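PDB 5M11: immunoreactive 84kD antigen PG93 from Porphyromonas gingivalis, which serves as an essential cell-surface component (PorZ) of the type IX secretion system and binds zinc and calcium ions. Local coordinates for residues K425-D430 with S469-I475; F459-D463 with T509-H514; G479-I485 with G496-D502; V517-R523 with T567-V571. One frame throughout, in Å; residues are numbered along the deposited sequence.

Overall arrangement
The four contacts gather on and around one four-stranded antiparallel sheet, 469-475, 481-485, 497-501 and 513-517, whose order in space follows the chain, as in a beta-propeller blade. Contact 3 joins its two middle strands. Contact 1, its centre about 9 Å from that of contact 3, sets the first strand beside strand 422-429 of the preceding sheet. About 11 Å from the centre of contact 3, contact 2 ties the start of strand 513-517 to the loop after strand 455-459 through zinc, a ring stack and a hydrogen bond. These two interleave along the chain; contact 4 comes last, its centre about 14 Å from that of contact 3, and ties the sheet to the following one, consistent with a propeller.

Contact 1: K425-D430 with S469-I475; sequences KAIAFD and SFGNMII
Phe470 and Asn472 bring the flat groups of segment 469-475, yet each touches segment 425-430 only at its margin. Phe470 meets Ala426 through CB, while its ring leads away to Val483 and Ile485 of its own sheet; the amide of Asn472 brings ND2 to 4.1 Å from Lys425 CE. Between them, Gly471 O faces the aliphatic chain of Lys425, with CE 3.3 Å from that oxygen. CG of Lys425 stands opposite the backbone N (chi1 -163°), and the extended chain runs past the carbonyl to deliver NZ to Tyr317 OH. Met473 bends at its last torsion (chi3 -67°) and lays CE 3.4 Å from Ala426 O. Further on, Ala428 CB packs 3.9 Å from Ile475 CD1. The strands run nearly parallel, 11° apart, as first strands of consecutive propeller blades would. With no backbone hydrogen bonds between them, the two sheets stay separate, and the junction rests on apolar packing and on side-chain carbons set against backbone carbonyls, while the lysine ammonium is hydrogen-bonded outside the contact, to Tyr317.

Contact 2: F459-D463 with T509-H514; sequences FSYPD and TSDDSH. With ZN (zinc ion), chain G; CA (calcium ion), chain B.
A zinc site and a calcium-binding loop flank this contact at the start of the last strand of what appears to be a beta-propeller blade, and Tyr461 spans the ground between them. Its ring makes an offset stack on the imidazole of His514, centroids 4.1 Å apart and planes 20° from parallel, the two side chains sliding past each other in opposite directions. His514 CG lies over the tyrosine face toward its rim. Beyond the ring, Tyr461 OH donates to Asp512 OD2 at 2.7 Å, on the anti side of the carboxylate. The other oxygen, Asp512 OD1, binds calcium together with Asp511 OD1; Asp502, Thr505 and Thr508 complete that site. One carboxylate thus links the tyrosine to the metal, and the type I turn from Thr509 to Asp512 presents it. At the far end of the stack the Asp463 carboxylate comes at the imidazole edge, nearly coplanar with it. There zinc is held by His514 NE2 at 2.1 Å and by both Asp463 oxygens, OD2 at 2.1 Å and OD1 at 2.5 Å.

Contact 3: G479-I485 with G496-D502; sequences GDKWVNI and GVLIFND. With CA (calcium ion), chain B.
Trp482 and Ile499 make the dense part of this antiparallel hairpin: the two side chains lie side by side, and Ile499 CG1 sits over the indole, 3.6 Å from the centroid of its five-membered ring. On the other face of the sheet, Phe500 takes Lys481 CB over its ring and Val483 CG2 at its edge, the latter 3.7 Å from CE2. The backbones are laced through the hydrogen-bonded pairs Lys481 with Phe500 and Val483 with Leu498; the straightest link is Leu498 N to Val483 O, 173° at the hydrogen. Ile485 N bonds Gly496 O from above the carbonyl plane, and Asn484 OD1 accepts from the backbone N of Asn472. The looser side is at the opposite end, where Gly479 is partly exposed and polar groups take over. Lys481, bent at chi2 and chi4 (87°), divides NZ between Gly479 O and a salt bridge to Asp502 OD1 at 2.8 Å, while Asn501 ND2 donates to Asp480 OD1 at 3.0 Å. The backbone O of Asp502 binds calcium, so the residue that takes the salt bridge is also a metal ligand. Strand 469-475 pairs along the outer edge of 481-485, and strand 513-517 along that of 497-501.

Contact 4: V517-R523 with T567-V571; sequences VEQFVNR and TPIAV
Val521 O and Ala570 N form the single hydrogen bond between these segments, 2.8 Å long and almost linear, 175° at the hydrogen. The same oxygen receives a CA-H contact from Ile569, so the backbones bridge here at one point. Around it the side chains close in. Phe520 crosses Pro568 at about a right angle, with CE1 3.8 Å from Pro568 CG and Pro568 O near the plane of the ring, at its edge; Phe520 CB rests 4.1 Å from Ala570 CB. Val517 CG2, from the same segment, lies over one face of that ring, 3.9 Å above its centre, and also reaches Pro568 CG. Past the bridge, Arg523, bent at chi2 and chi3 (-78° and -73°), lays CD against Ile569 CG2 at 3.7 Å.

A second shell sets these groups in place. Gln519 bonds the backbone of Gly529 and His530 through its amide, and Asn522 OD1 receives Ala526 N, so the winding chain is pinned to its own continuation. Val555 and Ile528 also touch Phe520, while Val571 pairs with Gly554 in the next sheet. The segment 517-523 leaves the last strand of one four-stranded sheet on its way to strand 533-538, the first of the next; such a connection, resting on the neighbouring sheet, is consistent with the blade-to-blade linkers of a beta-propeller.

Contact 1: K425-D430 with S469-I475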
loop_
_atom_site.group_PDB
_atom_site.type_symbol
_atom_site.label_atom_id
_atom_site.label_comp_id
_atom_site.label_asym_id
_atom_site.label_seq_id
_atom_site.Cartn_x
_atom_site.Cartn_y
_atom_site.Cartn_z
ATOM N N LYS A 425 -13.151 -13.160 14.160
ATOM C CA LYS A 425 -13.111 -12.939 12.706
ATOM C C LYS A 425 -14.478 -13.326 12.089
ATOM O O LYS A 425 -15.296 -13.890 12.805
ATOM C CB LYS A 425 -11.946 -13.699 12.026
ATOM C CG LYS A 425 -11.665 -13.136 10.643
ATOM C CD LYS A 425 -10.547 -13.755 9.846
ATOM C CE LYS A 425 -10.454 -12.907 8.587
ATOM N NZ LYS A 425 -9.353 -13.308 7.682
ATOM N N ALA A 426 -14.732 -13.017 10.781
ATOM C CA ALA A 426 -15.967 -13.304 10.017
ATOM C C ALA A 426 -17.246 -12.691 10.669
ATOM O O ALA A 426 -18.240 -13.404 10.876
ATOM C CB ALA A 426 -16.136 -14.806 9.812
ATOM N N ILE A 427 -17.230 -11.356 10.943
ATOM C CA ILE A 427 -18.365 -10.636 11.565
ATOM C C ILE A 427 -19.227 -9.912 10.522
ATOM O O ILE A 427 -18.699 -9.159 9.692
ATOM C CB ILE A 427 -17.961 -9.652 12.705
ATOM C CG1 ILE A 427 -16.816 -8.683 12.283
ATOM C CG2 ILE A 427 -17.632 -10.426 13.971
ATOM C CD1 ILE A 427 -16.630 -7.409 13.175
ATOM N N ALA A 428 -20.564 -10.100 10.607
ATOM C CA ALA A 428 -21.519 -9.440 9.716
ATOM C C ALA A 428 -22.839 -9.163 10.445
ATOM O O ALA A 428 -23.061 -9.687 11.537
ATOM C CB ALA A 428 -21.758 -10.297 8.481
ATOM N N PHE A 429 -23.697 -8.311 9.848
ATOM C CA PHE A 429 -25.033 -7.961 10.366
ATOM C C PHE A 429 -26.135 -8.600 9.508
ATOM O O PHE A 429 -25.987 -8.692 8.280
ATOM C CB PHE A 429 -25.245 -6.427 10.392
ATOM C CG PHE A 429 -24.716 -5.680 11.592
ATOM C CD1 PHE A 429 -25.475 -5.560 12.747
ATOM C CD2 PHE A 429 -23.479 -5.045 11.549
ATOM C CE1 PHE A 429 -24.995 -4.838 13.848
ATOM C CE2 PHE A 429 -22.997 -4.321 12.653
ATOM C CZ PHE A 429 -23.757 -4.221 13.791
ATOM N N ASP A 430 -27.259 -8.990 10.128
ATOM C CA ASP A 430 -28.361 -9.549 9.337
ATOM C C ASP A 430 -29.349 -8.436 8.946
ATOM O O ASP A 430 -29.192 -7.285 9.372
ATOM C CB ASP A 430 -29.056 -10.735 10.041
ATOM C CG ASP A 430 -29.708 -10.459 11.377
ATOM O OD1 ASP A 430 -30.036 -9.286 11.649
ATOM O OD2 ASP A 430 -29.978 -11.431 12.115
ATOM N N SER A 469 -9.469 -21.112 12.692
ATOM C CA SER A 469 -9.956 -19.832 12.197
ATOM C C SER A 469 -10.842 -19.944 10.977
ATOM O O SER A 469 -10.554 -20.701 10.044
ATOM C CB SER A 469 -8.784 -18.919 11.855
ATOM O OG SER A 469 -9.216 -17.708 11.259
ATOM N N PHE A 470 -11.917 -19.143 10.999
ATOM C CA PHE A 470 -12.855 -18.949 9.907
ATOM C C PHE A 470 -12.359 -17.755 9.104
ATOM O O PHE A 470 -11.435 -17.063 9.544
ATOM C CB PHE A 470 -14.283 -18.709 10.435
ATOM C CG PHE A 470 -15.077 -19.918 10.875
ATOM C CD1 PHE A 470 -15.761 -20.696 9.948
ATOM C CD2 PHE A 470 -15.215 -20.225 12.226
ATOM C CE1 PHE A 470 -16.545 -21.782 10.366
ATOM C CE2 PHE A 470 -15.966 -21.331 12.640
ATOM C CZ PHE A 470 -16.632 -22.099 11.710
ATOM N N GLY A 471 -12.973 -17.505 7.954
ATOM C CA GLY A 471 -12.597 -16.401 7.085
ATOM C C GLY A 471 -13.528 -15.224 7.197
ATOM O O GLY A 471 -13.385 -14.394 8.093
ATOM N N ASN A 472 -14.480 -15.143 6.278
ATOM C CA ASN A 472 -15.441 -14.042 6.221
ATOM C C ASN A 472 -16.876 -14.576 6.075
ATOM O O ASN A 472 -17.082 -15.692 5.595
ATOM C CB ASN A 472 -15.083 -13.081 5.084
ATOM C CG ASN A 472 -13.654 -12.592 5.113
ATOM O OD1 ASN A 472 -12.783 -13.094 4.380
ATOM N ND2 ASN A 472 -13.383 -11.626 5.979
ATOM N N MET A 473 -17.862 -13.786 6.501
ATOM C CA MET A 473 -19.243 -14.248 6.446
ATOM C C MET A 473 -20.073 -13.498 5.410
ATOM O O MET A 473 -20.030 -12.265 5.347
ATOM C CB MET A 473 -19.896 -14.111 7.839
ATOM C CG MET A 473 -21.302 -14.688 7.947
ATOM S SD MET A 473 -22.006 -14.430 9.598
ATOM C CE MET A 473 -20.952 -15.489 10.580
ATOM N N ILE A 474 -20.844 -14.240 4.607
ATOM C CA ILE A 474 -21.789 -13.602 3.706
ATOM C C ILE A 474 -23.153 -14.139 4.098
ATOM O O ILE A 474 -23.263 -15.323 4.418
ATOM C CB ILE A 474 -21.486 -13.652 2.188
ATOM C CG1 ILE A 474 -21.643 -15.043 1.580
ATOM C CG2 ILE A 474 -20.111 -13.069 1.900
ATOM C CD1 ILE A 474 -21.753 -14.998 0.122
ATOM N N ILE A 475 -24.147 -13.249 4.211
ATOM C CA ILE A 475 -25.512 -13.599 4.609
ATOM C C ILE A 475 -26.422 -13.359 3.383
ATOM O O ILE A 475 -26.670 -12.211 3.015
ATOM C CB ILE A 475 -25.963 -12.802 5.888
ATOM C CG1 ILE A 475 -25.026 -13.032 7.083
ATOM C CG2 ILE A 475 -27.417 -13.069 6.269
ATOM C CD1 ILE A 475 -25.209 -12.022 8.275
#

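Contact 2: F459-D463 with T509-H514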
loop_
_atom_site.group_PDB
_atom_site.type_symbol
_atom_site.label_atom_id
_atom_site.label_comp_id
_atom_site.label_asym_id
_atom_site.label_seq_id
_atom_site.Cartn_x
_atom_site.Cartn_y
_atom_site.Cartn_z
ATOM N N PHE A 459 -23.454 -20.834 19.630
ATOM C CA PHE A 459 -23.654 -22.238 19.298
ATOM C C PHE A 459 -22.557 -22.702 18.338
ATOM O O PHE A 459 -21.662 -21.924 18.006
ATOM C CB PHE A 459 -25.060 -22.460 18.688
ATOM C CG PHE A 459 -25.358 -21.704 17.408
ATOM C CD1 PHE A 459 -24.995 -22.226 16.168
ATOM C CD2 PHE A 459 -26.059 -20.507 17.438
ATOM C CE1 PHE A 459 -25.274 -21.538 14.987
ATOM C CE2 PHE A 459 -26.362 -19.832 16.248
ATOM C CZ PHE A 459 -25.973 -20.360 15.031
ATOM N N SER A 460 -22.652 -23.962 17.867
ATOM C CA SER A 460 -21.761 -24.551 16.870
ATOM C C SER A 460 -22.365 -25.820 16.275
ATOM O O SER A 460 -23.464 -26.245 16.662
ATOM C CB SER A 460 -20.388 -24.858 17.460
ATOM O OG SER A 460 -19.457 -24.979 16.398
ATOM N N TYR A 461 -21.635 -26.422 15.328
ATOM C CA TYR A 461 -21.975 -27.695 14.711
ATOM C C TYR A 461 -20.738 -28.588 14.868
ATOM O O TYR A 461 -19.660 -28.145 14.479
ATOM C CB TYR A 461 -22.398 -27.494 13.257
ATOM C CG TYR A 461 -23.490 -26.460 13.082
ATOM C CD1 TYR A 461 -24.817 -26.754 13.395
ATOM C CD2 TYR A 461 -23.198 -25.182 12.596
ATOM C CE1 TYR A 461 -25.827 -25.805 13.229
ATOM C CE2 TYR A 461 -24.201 -24.229 12.415
ATOM C CZ TYR A 461 -25.516 -24.549 12.720
ATOM O OH TYR A 461 -26.513 -23.624 12.527
ATOM N N PRO A 462 -20.831 -29.781 15.517
ATOM C CA PRO A 462 -19.621 -30.604 15.781
ATOM C C PRO A 462 -18.584 -30.710 14.647
ATOM O O PRO A 462 -17.380 -30.702 14.930
ATOM C CB PRO A 462 -20.193 -31.987 16.092
ATOM C CG PRO A 462 -21.556 -31.737 16.607
ATOM C CD PRO A 462 -22.038 -30.403 16.102
ATOM N N ASP A 463 -19.043 -30.795 13.384
ATOM C CA ASP A 463 -18.199 -30.873 12.182
ATOM C C ASP A 463 -17.307 -29.583 11.996
ATOM O O ASP A 463 -16.210 -29.695 11.457
ATOM C CB ASP A 463 -19.050 -31.169 10.911
ATOM C CG ASP A 463 -20.543 -30.849 11.008
ATOM O OD1 ASP A 463 -21.308 -31.701 11.536
ATOM O OD2 ASP A 463 -20.943 -29.746 10.574
ATOM N N THR A 509 -30.299 -25.119 18.133
ATOM C CA THR A 509 -29.691 -25.769 16.979
ATOM C C THR A 509 -30.692 -26.805 16.470
ATOM O O THR A 509 -30.649 -27.190 15.300
ATOM C CB THR A 509 -28.365 -26.389 17.455
ATOM O OG1 THR A 509 -27.503 -25.333 17.864
ATOM C CG2 THR A 509 -27.670 -27.249 16.403
ATOM N N SER A 510 -31.612 -27.242 17.371
ATOM C CA SER A 510 -32.628 -28.280 17.161
ATOM C C SER A 510 -33.510 -28.047 15.913
ATOM O O SER A 510 -33.984 -29.029 15.338
ATOM C CB SER A 510 -33.497 -28.443 18.408
ATOM O OG SER A 510 -34.530 -27.481 18.552
ATOM N N ASP A 511 -33.707 -26.773 15.490
ATOM C CA ASP A 511 -34.531 -26.396 14.333
ATOM C C ASP A 511 -33.694 -25.902 13.130
ATOM O O ASP A 511 -34.255 -25.695 12.048
ATOM C CB ASP A 511 -35.587 -25.336 14.730
ATOM C CG ASP A 511 -35.081 -23.972 15.185
ATOM O OD1 ASP A 511 -34.188 -23.925 16.072
ATOM O OD2 ASP A 511 -35.645 -22.951 14.727
ATOM N N ASP A 512 -32.362 -25.746 13.312
ATOM C CA ASP A 512 -31.429 -25.289 12.284
ATOM C C ASP A 512 -31.270 -26.238 11.115
ATOM O O ASP A 512 -31.508 -27.441 11.235
ATOM C CB ASP A 512 -30.039 -25.075 12.884
ATOM C CG ASP A 512 -29.930 -23.867 13.773
ATOM O OD1 ASP A 512 -30.971 -23.402 14.268
ATOM O OD2 ASP A 512 -28.798 -23.399 13.993
ATOM N N SER A 513 -30.841 -25.658 9.983
ATOM C CA SER A 513 -30.449 -26.281 8.719
ATOM C C SER A 513 -29.010 -25.854 8.438
ATOM O O SER A 513 -28.705 -24.658 8.539
ATOM C CB SER A 513 -31.372 -25.847 7.581
ATOM O OG SER A 513 -32.711 -26.283 7.727
ATOM N N HIS A 514 -28.109 -26.813 8.153
ATOM C CA HIS A 514 -26.698 -26.499 7.874
ATOM C C HIS A 514 -26.069 -27.539 6.978
ATOM O O HIS A 514 -26.437 -28.717 7.001
ATOM C CB HIS A 514 -25.855 -26.332 9.164
ATOM C CG HIS A 514 -25.315 -27.609 9.751
ATOM N ND1 HIS A 514 -26.053 -28.361 10.648
ATOM C CD2 HIS A 514 -24.116 -28.212 9.553
ATOM C CE1 HIS A 514 -25.287 -29.397 10.954
ATOM N NE2 HIS A 514 -24.113 -29.350 10.315
HETATM ZN ZN ZN G . -22.580 -30.681 9.692
HETATM CA CA CA B . -32.445 -22.297 15.788
#

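Contact 3: G479-I485 with G496-D502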
loop_
_atom_site.group_PDB
_atom_site.type_symbol
_atom_site.label_atom_id
_atom_site.label_comp_id
_atom_site.label_asym_id
_atom_site.label_seq_id
_atom_site.Cartn_x
_atom_site.Cartn_y
_atom_site.Cartn_z
ATOM N N GLY A 479 -31.467 -15.642 4.337
ATOM C CA GLY A 479 -30.957 -15.824 5.694
ATOM C C GLY A 479 -29.811 -16.796 5.879
ATOM O O GLY A 479 -29.239 -16.860 6.971
ATOM N N ASP A 480 -29.477 -17.574 4.828
ATOM C CA ASP A 480 -28.362 -18.526 4.846
ATOM C C ASP A 480 -27.057 -17.787 5.126
ATOM O O ASP A 480 -26.871 -16.661 4.645
ATOM C CB ASP A 480 -28.266 -19.273 3.500
ATOM C CG ASP A 480 -29.331 -20.318 3.250
ATOM O OD1 ASP A 480 -30.429 -20.210 3.847
ATOM O OD2 ASP A 480 -29.082 -21.224 2.425
ATOM N N LYS A 481 -26.169 -18.396 5.917
ATOM C CA LYS A 481 -24.895 -17.768 6.256
ATOM C C LYS A 481 -23.781 -18.641 5.757
ATOM O O LYS A 481 -23.746 -19.827 6.083
ATOM C CB LYS A 481 -24.786 -17.508 7.772
ATOM C CG LYS A 481 -25.798 -16.479 8.267
ATOM C CD LYS A 481 -26.256 -16.745 9.680
ATOM C CE LYS A 481 -27.339 -15.780 10.114
ATOM N NZ LYS A 481 -28.696 -16.251 9.733
ATOM N N TRP A 482 -22.906 -18.075 4.909
ATOM C CA TRP A 482 -21.744 -18.774 4.342
ATOM C C TRP A 482 -20.514 -18.278 5.032
ATOM O O TRP A 482 -20.306 -17.064 5.108
ATOM C CB TRP A 482 -21.622 -18.574 2.810
ATOM C CG TRP A 482 -22.750 -19.144 1.986
ATOM C CD1 TRP A 482 -24.084 -18.990 2.209
ATOM C CD2 TRP A 482 -22.633 -19.862 0.743
ATOM N NE1 TRP A 482 -24.806 -19.645 1.236
ATOM C CE2 TRP A 482 -23.943 -20.157 0.306
ATOM C CE3 TRP A 482 -21.548 -20.312 -0.028
ATOM C CZ2 TRP A 482 -24.201 -20.877 -0.861
ATOM C CZ3 TRP A 482 -21.803 -21.020 -1.186
ATOM C CH2 TRP A 482 -23.117 -21.308 -1.588
ATOM N N VAL A 483 -19.725 -19.198 5.595
ATOM C CA VAL A 483 -18.461 -18.852 6.257
ATOM C C VAL A 483 -17.366 -19.754 5.685
ATOM O O VAL A 483 -17.530 -20.965 5.739
ATOM C CB VAL A 483 -18.486 -18.910 7.824
ATOM C CG1 VAL A 483 -17.400 -18.025 8.411
ATOM C CG2 VAL A 483 -19.834 -18.500 8.402
ATOM N N ASN A 484 -16.266 -19.175 5.150
ATOM C CA ASN A 484 -15.112 -19.937 4.640
ATOM C C ASN A 484 -14.202 -20.392 5.800
ATOM O O ASN A 484 -14.191 -19.752 6.845
ATOM C CB ASN A 484 -14.296 -19.160 3.574
ATOM C CG ASN A 484 -13.802 -17.768 3.924
ATOM O OD1 ASN A 484 -14.567 -16.814 4.095
ATOM N ND2 ASN A 484 -12.504 -17.577 3.843
ATOM N N ILE A 485 -13.477 -21.519 5.629
ATOM C CA ILE A 485 -12.566 -22.049 6.668
ATOM C C ILE A 485 -11.128 -21.705 6.291
ATOM O O ILE A 485 -10.619 -22.199 5.279
ATOM C CB ILE A 485 -12.709 -23.590 6.959
ATOM C CG1 ILE A 485 -14.184 -24.112 6.835
ATOM C CG2 ILE A 485 -12.068 -23.988 8.311
ATOM C CD1 ILE A 485 -15.189 -23.694 7.833
ATOM N N GLY A 496 -13.035 -25.975 4.228
ATOM C CA GLY A 496 -14.107 -25.885 3.246
ATOM C C GLY A 496 -14.873 -24.587 3.367
ATOM O O GLY A 496 -14.281 -23.504 3.433
ATOM N N VAL A 497 -16.201 -24.702 3.402
ATOM C CA VAL A 497 -17.186 -23.635 3.592
ATOM C C VAL A 497 -18.319 -24.218 4.438
ATOM O O VAL A 497 -18.714 -25.369 4.230
ATOM C CB VAL A 497 -17.732 -23.063 2.245
ATOM C CG1 VAL A 497 -18.892 -22.087 2.457
ATOM C CG2 VAL A 497 -16.636 -22.429 1.403
ATOM N N LEU A 498 -18.856 -23.426 5.364
ATOM C CA LEU A 498 -20.014 -23.823 6.146
ATOM C C LEU A 498 -21.200 -22.893 5.814
ATOM O O LEU A 498 -21.105 -21.662 5.954
ATOM C CB LEU A 498 -19.703 -23.846 7.656
ATOM C CG LEU A 498 -20.898 -23.811 8.607
ATOM C CD1 LEU A 498 -21.517 -25.191 8.803
ATOM C CD2 LEU A 498 -20.505 -23.220 9.915
ATOM N N ILE A 499 -22.298 -23.492 5.343
ATOM C CA ILE A 499 -23.551 -22.791 5.062
ATOM C C ILE A 499 -24.491 -23.193 6.187
ATOM O O ILE A 499 -24.571 -24.384 6.485
ATOM C CB ILE A 499 -24.133 -23.110 3.647
ATOM C CG1 ILE A 499 -23.086 -22.948 2.532
ATOM C CG2 ILE A 499 -25.415 -22.321 3.336
ATOM C CD1 ILE A 499 -22.580 -24.258 2.013
ATOM N N PHE A 500 -25.151 -22.225 6.848
ATOM C CA PHE A 500 -26.090 -22.558 7.919
ATOM C C PHE A 500 -27.190 -21.509 8.087
ATOM O O PHE A 500 -26.981 -20.334 7.768
ATOM C CB PHE A 500 -25.361 -22.771 9.249
ATOM C CG PHE A 500 -24.710 -21.543 9.811
ATOM C CD1 PHE A 500 -25.339 -20.794 10.798
ATOM C CD2 PHE A 500 -23.445 -21.153 9.386
ATOM C CE1 PHE A 500 -24.733 -19.653 11.324
ATOM C CE2 PHE A 500 -22.843 -20.012 9.906
ATOM C CZ PHE A 500 -23.496 -19.265 10.868
ATOM N N ASN A 501 -28.361 -21.951 8.601
ATOM C CA ASN A 501 -29.516 -21.102 8.875
ATOM C C ASN A 501 -30.061 -21.411 10.259
ATOM O O ASN A 501 -30.576 -22.497 10.508
ATOM C CB ASN A 501 -30.604 -21.253 7.811
ATOM C CG ASN A 501 -31.504 -20.052 7.720
ATOM O OD1 ASN A 501 -32.247 -19.719 8.651
ATOM N ND2 ASN A 501 -31.463 -19.379 6.586
ATOM N N ASP A 502 -29.915 -20.436 11.164
ATOM C CA ASP A 502 -30.336 -20.445 12.566
ATOM C C ASP A 502 -31.863 -20.610 12.741
ATOM O O ASP A 502 -32.313 -20.908 13.848
ATOM C CB ASP A 502 -29.892 -19.126 13.211
ATOM C CG ASP A 502 -30.582 -17.915 12.615
ATOM O OD1 ASP A 502 -30.444 -17.696 11.376
ATOM O OD2 ASP A 502 -31.286 -17.198 13.374
HETATM CA CA CA B . -32.445 -22.297 15.788
#

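Contact 4: V517-R523 with T567-V571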
loop_
_atom_site.group_PDB
_atom_site.type_symbol
_atom_site.label_atom_id
_atom_site.label_comp_id
_atom_site.label_asym_id
_atom_site.label_seq_id
_atom_site.Cartn_x
_atom_site.Cartn_y
_atom_site.Cartn_z
ATOM N N VAL A 517 -19.525 -28.126 3.617
ATOM C CA VAL A 517 -18.975 -28.554 2.332
ATOM C C VAL A 517 -17.434 -28.338 2.370
ATOM O O VAL A 517 -16.916 -27.275 2.018
ATOM C CB VAL A 517 -19.708 -27.934 1.093
ATOM C CG1 VAL A 517 -19.866 -26.434 1.199
ATOM C CG2 VAL A 517 -19.069 -28.327 -0.230
ATOM N N GLU A 518 -16.727 -29.390 2.863
ATOM C CA GLU A 518 -15.275 -29.516 2.995
ATOM C C GLU A 518 -14.607 -29.345 1.627
ATOM O O GLU A 518 -13.540 -28.733 1.542
ATOM C CB GLU A 518 -14.929 -30.879 3.613
ATOM C CG GLU A 518 -13.473 -31.039 4.022
ATOM C CD GLU A 518 -12.904 -32.447 3.940
ATOM O OE1 GLU A 518 -11.659 -32.580 3.939
ATOM O OE2 GLU A 518 -13.695 -33.417 3.878
ATOM N N GLN A 519 -15.252 -29.868 0.562
ATOM C CA GLN A 519 -14.803 -29.755 -0.831
ATOM C C GLN A 519 -16.004 -29.735 -1.782
ATOM O O GLN A 519 -16.928 -30.553 -1.657
ATOM C CB GLN A 519 -13.818 -30.883 -1.212
ATOM C CG GLN A 519 -13.131 -30.717 -2.580
ATOM C CD GLN A 519 -12.044 -29.660 -2.655
ATOM O OE1 GLN A 519 -11.738 -29.145 -3.734
ATOM N NE2 GLN A 519 -11.402 -29.327 -1.535
ATOM N N PHE A 520 -15.975 -28.778 -2.726
ATOM C CA PHE A 520 -16.987 -28.576 -3.767
ATOM C C PHE A 520 -16.732 -29.507 -4.960
ATOM O O PHE A 520 -15.623 -30.021 -5.120
ATOM C CB PHE A 520 -17.003 -27.103 -4.241
ATOM C CG PHE A 520 -17.749 -26.143 -3.344
ATOM C CD1 PHE A 520 -19.094 -25.872 -3.555
ATOM C CD2 PHE A 520 -17.102 -25.497 -2.300
ATOM C CE1 PHE A 520 -19.779 -24.979 -2.729
ATOM C CE2 PHE A 520 -17.788 -24.603 -1.477
ATOM C CZ PHE A 520 -19.116 -24.343 -1.704
ATOM N N VAL A 521 -17.764 -29.701 -5.797
ATOM C CA VAL A 521 -17.714 -30.559 -6.975
ATOM C C VAL A 521 -18.150 -29.815 -8.240
ATOM O O VAL A 521 -18.829 -28.793 -8.153
ATOM C CB VAL A 521 -18.567 -31.850 -6.796
ATOM C CG1 VAL A 521 -17.959 -32.781 -5.752
ATOM C CG2 VAL A 521 -20.032 -31.530 -6.476
ATOM N N ASN A 522 -17.782 -30.352 -9.413
ATOM C CA ASN A 522 -18.231 -29.829 -10.701
ATOM C C ASN A 522 -19.513 -30.605 -11.120
ATOM O O ASN A 522 -20.018 -31.427 -10.339
ATOM C CB ASN A 522 -17.120 -29.946 -11.751
ATOM C CG ASN A 522 -16.800 -31.350 -12.229
ATOM O OD1 ASN A 522 -16.912 -32.341 -11.494
ATOM N ND2 ASN A 522 -16.367 -31.464 -13.477
ATOM N N ARG A 523 -20.020 -30.361 -12.353
ATOM C CA ARG A 523 -21.216 -31.019 -12.906
ATOM C C ARG A 523 -21.042 -32.522 -12.975
ATOM O O ARG A 523 -22.021 -33.250 -12.826
ATOM C CB ARG A 523 -21.561 -30.485 -14.319
ATOM C CG ARG A 523 -21.939 -28.989 -14.392
ATOM C CD ARG A 523 -23.364 -28.646 -13.938
ATOM N NE ARG A 523 -24.401 -29.069 -14.888
ATOM C CZ ARG A 523 -25.672 -28.680 -14.834
ATOM N NH1 ARG A 523 -26.080 -27.845 -13.887
ATOM N NH2 ARG A 523 -26.543 -29.116 -15.733
ATOM N N THR A 567 -24.614 -32.439 -3.363
ATOM C CA THR A 567 -23.485 -31.577 -2.955
ATOM C C THR A 567 -23.422 -30.409 -3.944
ATOM O O THR A 567 -23.449 -30.664 -5.149
ATOM C CB THR A 567 -22.146 -32.357 -2.864
ATOM O OG1 THR A 567 -22.315 -33.510 -2.032
ATOM C CG2 THR A 567 -20.976 -31.493 -2.342
ATOM N N PRO A 568 -23.378 -29.139 -3.480
ATOM C CA PRO A 568 -23.399 -28.006 -4.424
ATOM C C PRO A 568 -22.371 -28.095 -5.542
ATOM O O PRO A 568 -21.217 -28.478 -5.316
ATOM C CB PRO A 568 -23.139 -26.774 -3.541
ATOM C CG PRO A 568 -22.753 -27.310 -2.184
ATOM C CD PRO A 568 -23.392 -28.662 -2.084
ATOM N N ILE A 569 -22.830 -27.765 -6.762
ATOM C CA ILE A 569 -22.030 -27.744 -7.977
ATOM C C ILE A 569 -21.440 -26.332 -8.164
ATOM O O ILE A 569 -22.165 -25.326 -8.160
ATOM C CB ILE A 569 -22.837 -28.217 -9.216
ATOM C CG1 ILE A 569 -23.399 -29.642 -9.011
ATOM C CG2 ILE A 569 -21.992 -28.127 -10.500
ATOM C CD1 ILE A 569 -24.755 -29.912 -9.655
ATOM N N ALA A 570 -20.092 -26.299 -8.298
ATOM C CA ALA A 570 -19.233 -25.143 -8.568
ATOM C C ALA A 570 -18.844 -25.156 -10.021
ATOM O O ALA A 570 -18.490 -26.210 -10.554
ATOM C CB ALA A 570 -17.990 -25.195 -7.698
ATOM N N VAL A 571 -18.953 -24.000 -10.676
ATOM C CA VAL A 571 -18.616 -23.843 -12.093
ATOM C C VAL A 571 -17.299 -23.073 -12.216
ATOM O O VAL A 571 -17.221 -21.910 -11.785
ATOM C CB VAL A 571 -19.752 -23.143 -12.900
ATOM C CG1 VAL A 571 -19.352 -22.936 -14.360
ATOM C CG2 VAL A 571 -21.076 -23.897 -12.797
#